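Local coordinates for putative electron transport related protein (Corynebacterium diphtheriae, PDB 4PQ1), which probably acts as a thiol-disulfide oxidoreductase of the thioredoxin-like superfamily, a homologue of DsbF with a CxxC disulfide at the start of a helix, at residues R60-S63 and D64-E68; T146-D149 and L150-I154. All blocks are in the same frame, centred on the assembly; numbering follows the deposited sequence.

Interaction 1 of 2, residues R60-S63 and D64-E68; sequences RSES and DDLQE
Glu62 and Leu66 meet in a local contact at a break in a helix, where the short helix 57-61 gives way to helix 63-73. This is the thioredoxin-like fold, and the short helix starts within the CxxC motif, whose Cys56 and Cys59 form a disulfide. Glu62 leaves helical geometry after the first helix and sits at the N-cap position of the second. Its backbone O is the main acceptor across the joint. Leu66 N donates to Glu62 O over 3.2 Å at 158°, with the donor in the carbonyl plane. Asp65 N makes only a weak bond to the same oxygen. A water bridges the break: it donates to Ser61 O and accepts from Asp65 N at 2.8 Å. One residue further, Gln67 N bonds to Ser63 O at 3.1 Å, and regular helical bonding is under way.

The Glu62 side chain turns inward. Its CG lies between the backbone N and the carbonyl carbon (chi1 71°), and the rest of the chain is extended. The carboxylate is buried but held at both oxygens: OE1 by Asn50 ND2 and OE2 by the backbone N of Val145. These two donors fix its rotation. It lies near the CxxC residues without touching them. Leu66 crosses this chain obliquely, and its other methyl, CD2, packs on Leu150 of helix 147-156. The crossing is closest where Leu66 CD1 rests 3.7 Å from Glu62 OE1.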
ATOM      1  N   ARG A  60       6.948 -10.072   5.754  1.00 25.88           N
ATOM      2  CA  ARG A  60       8.342 -10.466   5.474  1.00 23.81           C
ATOM      3  C   ARG A  60       8.440 -11.363   4.237  1.00 25.13           C
ATOM      4  O   ARG A  60       9.307 -11.185   3.372  1.00 24.38           O
ATOM      5  CB  ARG A  60       8.951 -11.186   6.692  1.00 24.34           C
ATOM      6  CG  ARG A  60       8.983 -10.327   7.970  1.00 28.48           C
ATOM      7  CD  ARG A  60       9.851 -10.915   9.096  1.00 21.92           C
ATOM      8  NE  ARG A  60       9.354 -12.198   9.589  1.00 28.20           N
ATOM      9  CZ  ARG A  60       8.516 -12.333  10.618  1.00 38.43           C
ATOM     10  NH1 ARG A  60       8.064 -11.260  11.261  1.00 31.93           N
ATOM     11  NH2 ARG A  60       8.118 -13.540  11.006  1.00 33.37           N
ATOM     12  N   SER A  61       7.536 -12.333   4.177  1.00 21.55           N
ATOM     13  CA  SER A  61       7.402 -13.250   3.056  1.00 22.87           C
ATOM     14  C   SER A  61       7.150 -12.558   1.702  1.00 27.46           C
ATOM     15  O   SER A  61       7.763 -12.916   0.697  1.00 29.25           O
ATOM     16  CB  SER A  61       6.262 -14.226   3.373  1.00 27.55           C
ATOM     17  OG  SER A  61       5.895 -14.998   2.255  1.00 30.60           O
ATOM     18  N   GLU A  62       6.259 -11.564   1.674  1.00 23.88           N
ATOM     19  CA  GLU A  62       5.886 -10.917   0.416  1.00 25.15           C
ATOM     20  C   GLU A  62       6.748  -9.682   0.129  1.00 26.23           C
ATOM     21  O   GLU A  62       6.506  -8.954  -0.831  1.00 23.96           O
ATOM     22  CB  GLU A  62       4.406 -10.515   0.440  1.00 25.20           C
ATOM     23  CG  GLU A  62       4.120  -9.355   1.370  1.00 22.15           C
ATOM     24  CD  GLU A  62       2.734  -8.713   1.200  1.00 30.33           C
ATOM     25  OE1 GLU A  62       2.502  -7.716   1.914  1.00 30.40           O
ATOM     26  OE2 GLU A  62       1.885  -9.173   0.388  1.00 27.13           O
ATOM     27  N   SER A  63       7.766  -9.457   0.953  1.00 25.22           N
ATOM     28  CA  SER A  63       8.525  -8.204   0.896  1.00 25.67           C
ATOM     29  C   SER A  63       9.332  -8.067  -0.392  1.00 30.16           C
ATOM     30  O   SER A  63       9.354  -6.998  -1.005  1.00 26.70           O
ATOM     31  CB  SER A  63       9.459  -8.097   2.115  1.00 34.91           C
ATOM     32  OG  SER A  63      10.263  -6.925   2.059  1.00 35.18           O
ATOM     33  N   ASP A  64       9.992  -9.148  -0.798  1.00 23.92           N
ATOM     34  CA  ASP A  64      10.789  -9.127  -2.015  1.00 28.91           C
ATOM     35  C   ASP A  64       9.937  -8.811  -3.239  1.00 32.91           C
ATOM     36  O   ASP A  64      10.384  -8.130  -4.169  1.00 30.52           O
ATOM     37  CB  ASP A  64      11.483 -10.465  -2.223  1.00 29.56           C
ATOM     38  CG  ASP A  64      12.675 -10.658  -1.293  1.00 38.64           C
ATOM     39  OD1 ASP A  64      13.229  -9.649  -0.799  1.00 33.88           O
ATOM     40  OD2 ASP A  64      13.062 -11.827  -1.076  1.00 43.31           O
ATOM     41  N   ASP A  65       8.712  -9.327  -3.240  1.00 29.86           N
ATOM     42  CA  ASP A  65       7.825  -9.161  -4.379  1.00 27.86           C
ATOM     43  C   ASP A  65       7.383  -7.709  -4.511  1.00 32.47           C
ATOM     44  O   ASP A  65       7.316  -7.164  -5.616  1.00 32.82           O
ATOM     45  CB  ASP A  65       6.620 -10.094  -4.253  1.00 27.70           C
ATOM     46  CG  ASP A  65       6.883 -11.469  -4.857  1.00 40.74           C
ATOM     47  OD1 ASP A  65       8.054 -11.772  -5.192  1.00 54.33           O
ATOM     48  OD2 ASP A  65       5.923 -12.252  -5.007  1.00 41.06           O
ATOM     49  N   LEU A  66       7.096  -7.070  -3.385  1.00 34.18           N
ATOM     50  CA  LEU A  66       6.713  -5.669  -3.418  1.00 27.57           C
ATOM     51  C   LEU A  66       7.889  -4.840  -3.928  1.00 28.66           C
ATOM     52  O   LEU A  66       7.697  -3.866  -4.637  1.00 27.13           O
ATOM     53  CB  LEU A  66       6.258  -5.202  -2.035  1.00 30.94           C
ATOM     54  CG  LEU A  66       4.950  -5.815  -1.521  1.00 24.88           C
ATOM     55  CD1 LEU A  66       4.847  -5.617  -0.024  1.00 30.81           C
ATOM     56  CD2 LEU A  66       3.777  -5.160  -2.194  1.00 32.94           C
ATOM     57  N   GLN A  67       9.107  -5.245  -3.588  1.00 24.84           N
ATOM     58  CA  GLN A  67      10.294  -4.578  -4.115  1.00 28.60           C
ATOM     59  C   GLN A  67      10.326  -4.736  -5.626  1.00 28.04           C
ATOM     60  O   GLN A  67      10.683  -3.817  -6.360  1.00 32.52           O
ATOM     61  CB  GLN A  67      11.584  -5.142  -3.494  1.00 27.51           C
ATOM     62  CG  GLN A  67      12.856  -4.402  -3.937  1.00 19.39           C
ATOM     63  CD  GLN A  67      12.806  -2.914  -3.617  1.00 26.35           C
ATOM     64  OE1 GLN A  67      12.145  -2.492  -2.663  1.00 28.41           O
ATOM     65  NE2 GLN A  67      13.511  -2.114  -4.402  1.00 25.95           N
ATOM     66  N   GLU A  68       9.937  -5.914  -6.086  1.00 26.72           N
ATOM     67  CA  GLU A  68       9.952  -6.232  -7.500  1.00 27.63           C
ATOM     68  C   GLU A  68       8.993  -5.316  -8.266  1.00 32.50           C
ATOM     69  O   GLU A  68       9.375  -4.665  -9.244  1.00 31.83           O
ATOM     70  CB  GLU A  68       9.573  -7.696  -7.684  1.00 30.28           C
ATOM     71  CG  GLU A  68       9.725  -8.226  -9.076  1.00 37.10           C
ATOM     72  CD  GLU A  68       9.338  -9.684  -9.141  1.00 48.69           C
ATOM     73  OE1 GLU A  68       9.641 -10.426  -8.172  1.00 42.71           O
ATOM     74  OE2 GLU A  68       8.715 -10.077 -10.152  1.00 43.02           O
TER
HETATM   75  O   HOH W   1       8.650 -11.774  -1.897  1.00 39.59           O

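Interaction 2 of 2, residues T146-D149 and L150-I154; sequences TAQD and LIKVI
Ala147 O accepts from Ile151 N at 2.9 Å, and Gln148 O accepts from Lys152 N at 3.0 Å. These are the bonds that carry the first turn of helix 147-156 into the next. The first is fairly straight. In the second the donor stands above the carbonyl plane, 35° out of it. Ahead of them, the amides at the helix start take side-chain acceptors. Asp149 N donates to Thr146 OG1 at 3.2 Å, and Gln148 N reaches the same oxygen in a weak bond. In return, Thr146 N donates to Asp149 OD2 at 2.8 Å. Thr146 and Asp149 thus form a capping box, with Thr146 as the N-cap. The donor meets OD2 on its anti side, 29° out of the carboxylate plane. Thr146 OG1 adds a weak bond to OD2, and Arg143 NH1 makes a salt bridge to it. The helix start and the arginine would both favour a charged carboxylate. The amide of Ala147 goes to Asp65 OD2 on helix 63-73.

The side chains pack around these carbonyls. Gln148 has CG anti to its own N (chi1 -159°) and then bends at chi2, which carries its amide back over the next turn. There OE1 lies 3.3 Å from Ile151 CG2, and the two side chains cross. Ile151 CG1 sits beside Ala147 O. The start of the Lys152 chain runs past Gln148 O, its CG 3.1 Å away. Val153 CG2 approaches Asp149 O at 3.5 Å.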
ATOM      1  N   THR A 146       1.504 -11.875  -4.399  1.00 29.70           N
ATOM      2  CA  THR A 146       2.721 -12.049  -5.189  1.00 26.35           C
ATOM      3  C   THR A 146       2.928 -10.854  -6.097  1.00 30.63           C
ATOM      4  O   THR A 146       2.025 -10.032  -6.281  1.00 29.31           O
ATOM      5  CB  THR A 146       2.687 -13.297  -6.092  1.00 31.75           C
ATOM      6  OG1 THR A 146       1.640 -13.152  -7.058  1.00 31.10           O
ATOM      7  CG2 THR A 146       2.461 -14.552  -5.291  1.00 29.66           C
ATOM      8  N   ALA A 147       4.108 -10.777  -6.698  1.00 27.57           N
ATOM      9  CA  ALA A 147       4.405  -9.682  -7.605  1.00 31.25           C
ATOM     10  C   ALA A 147       3.490  -9.728  -8.844  1.00 30.97           C
ATOM     11  O   ALA A 147       3.155  -8.691  -9.415  1.00 29.79           O
ATOM     12  CB  ALA A 147       5.864  -9.715  -8.005  1.00 29.04           C
ATOM     13  N   GLN A 148       3.050 -10.926  -9.220  1.00 26.10           N
ATOM     14  CA  GLN A 148       2.250 -11.096 -10.425  1.00 30.61           C
ATOM     15  C   GLN A 148       0.775 -10.728 -10.163  1.00 37.94           C
ATOM     16  O   GLN A 148       0.067 -10.292 -11.085  1.00 30.87           O
ATOM     17  CB  GLN A 148       2.391 -12.528 -10.956  1.00 28.44           C
ATOM     18  CG  GLN A 148       2.044 -12.717 -12.443  1.00 49.75           C
ATOM     19  CD  GLN A 148       2.677 -11.672 -13.357  1.00 42.85           C
ATOM     20  OE1 GLN A 148       2.020 -10.717 -13.772  1.00 46.29           O
ATOM     21  NE2 GLN A 148       3.954 -11.852 -13.677  1.00 41.59           N
ATOM     22  N   ASP A 149       0.319 -10.903  -8.918  1.00 33.53           N
ATOM     23  CA  ASP A 149      -0.985 -10.382  -8.484  1.00 27.38           C
ATOM     24  C   ASP A 149      -1.076  -8.916  -8.865  1.00 26.03           C
ATOM     25  O   ASP A 149      -2.024  -8.474  -9.519  1.00 34.44           O
ATOM     26  CB  ASP A 149      -1.182 -10.508  -6.964  1.00 31.02           C
ATOM     27  CG  ASP A 149      -1.536 -11.918  -6.508  1.00 36.77           C
ATOM     28  OD1 ASP A 149      -2.302 -12.621  -7.208  1.00 30.09           O
ATOM     29  OD2 ASP A 149      -1.057 -12.309  -5.412  1.00 35.26           O
ATOM     30  N   LEU A 150      -0.053  -8.173  -8.464  1.00 26.55           N
ATOM     31  CA  LEU A 150      -0.032  -6.733  -8.616  1.00 26.74           C
ATOM     32  C   LEU A 150       0.236  -6.326 -10.042  1.00 29.95           C
ATOM     33  O   LEU A 150      -0.419  -5.430 -10.557  1.00 24.22           O
ATOM     34  CB  LEU A 150       1.015  -6.123  -7.702  1.00 25.35           C
ATOM     35  CG  LEU A 150       0.768  -6.485  -6.238  1.00 26.92           C
ATOM     36  CD1 LEU A 150       1.841  -5.882  -5.357  1.00 32.02           C
ATOM     37  CD2 LEU A 150      -0.601  -6.008  -5.806  1.00 19.58           C
ATOM     38  N   ILE A 151       1.196  -6.985 -10.677  1.00 27.98           N
ATOM     39  CA  ILE A 151       1.558  -6.652 -12.043  1.00 29.27           C
ATOM     40  C   ILE A 151       0.361  -6.808 -12.994  1.00 27.81           C
ATOM     41  O   ILE A 151       0.142  -5.975 -13.851  1.00 27.23           O
ATOM     42  CB  ILE A 151       2.753  -7.509 -12.529  1.00 29.21           C
ATOM     43  CG1 ILE A 151       4.061  -6.919 -11.998  1.00 26.24           C
ATOM     44  CG2 ILE A 151       2.807  -7.556 -14.058  1.00 35.67           C
ATOM     45  CD1 ILE A 151       5.251  -7.815 -12.205  1.00 34.34           C
ATOM     46  N   LYS A 152      -0.418  -7.865 -12.816  1.00 30.93           N
ATOM     47  CA  LYS A 152      -1.586  -8.092 -13.636  1.00 27.81           C
ATOM     48  C   LYS A 152      -2.547  -6.925 -13.556  1.00 34.11           C
ATOM     49  O   LYS A 152      -3.068  -6.477 -14.578  1.00 28.14           O
ATOM     50  CB  LYS A 152      -2.287  -9.383 -13.230  1.00 28.98           C
ATOM     51  CG  LYS A 152      -1.574 -10.609 -13.743  1.00 35.04           C
ATOM     52  CD  LYS A 152      -2.398 -11.864 -13.537  1.00 50.43           C
ATOM     53  CE  LYS A 152      -1.769 -13.039 -14.275  1.00 65.72           C
ATOM     54  NZ  LYS A 152      -2.526 -14.309 -14.081  1.00 76.63           N
ATOM     55  N   VAL A 153      -2.772  -6.427 -12.346  1.00 22.21           N
ATOM     56  CA  VAL A 153      -3.580  -5.240 -12.172  1.00 23.80           C
ATOM     57  C   VAL A 153      -2.868  -4.057 -12.798  1.00 32.37           C
ATOM     58  O   VAL A 153      -3.481  -3.276 -13.538  1.00 31.65           O
ATOM     59  CB  VAL A 153      -3.856  -4.912 -10.703  1.00 30.08           C
ATOM     60  CG1 VAL A 153      -4.749  -3.658 -10.622  1.00 23.41           C
ATOM     61  CG2 VAL A 153      -4.500  -6.101  -9.997  1.00 26.96           C
ATOM     62  N   ILE A 154      -1.580  -3.926 -12.492  1.00 24.60           N
ATOM     63  CA  ILE A 154      -0.781  -2.804 -12.997  1.00 33.11           C
ATOM     64  C   ILE A 154      -0.973  -2.662 -14.501  1.00 32.59           C
ATOM     65  O   ILE A 154      -1.363  -1.602 -14.980  1.00 31.39           O
ATOM     66  CB  ILE A 154       0.730  -2.965 -12.685  1.00 30.00           C
ATOM     67  CG1 ILE A 154       1.002  -2.817 -11.182  1.00 36.35           C
ATOM     68  CG2 ILE A 154       1.556  -1.928 -13.443  1.00 23.70           C
ATOM     69  CD1 ILE A 154       0.566  -1.484 -10.629  1.00 36.03           C
TER

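In the fold
From the N terminus, the chain passes through strand 46-52 and the CxxC helix 57-61 before reaching interaction 1. That contact closes at residue 68, long before interaction 2 opens at 146. The two follow in series and neither nests nor crosses. Each closes no more than a helical turn: one joins helix 57-61 to helix 63-73, the other starts helix 147-156. In space they are neighbours, with centres about 12 Å apart. Polar and nonpolar contacts join the start of helix 63-73 to the start of helix 147-156. Helix 63-73 thus lies against helix 147-156, which in turn packs on strands 46-52, 127-131 and 137-141.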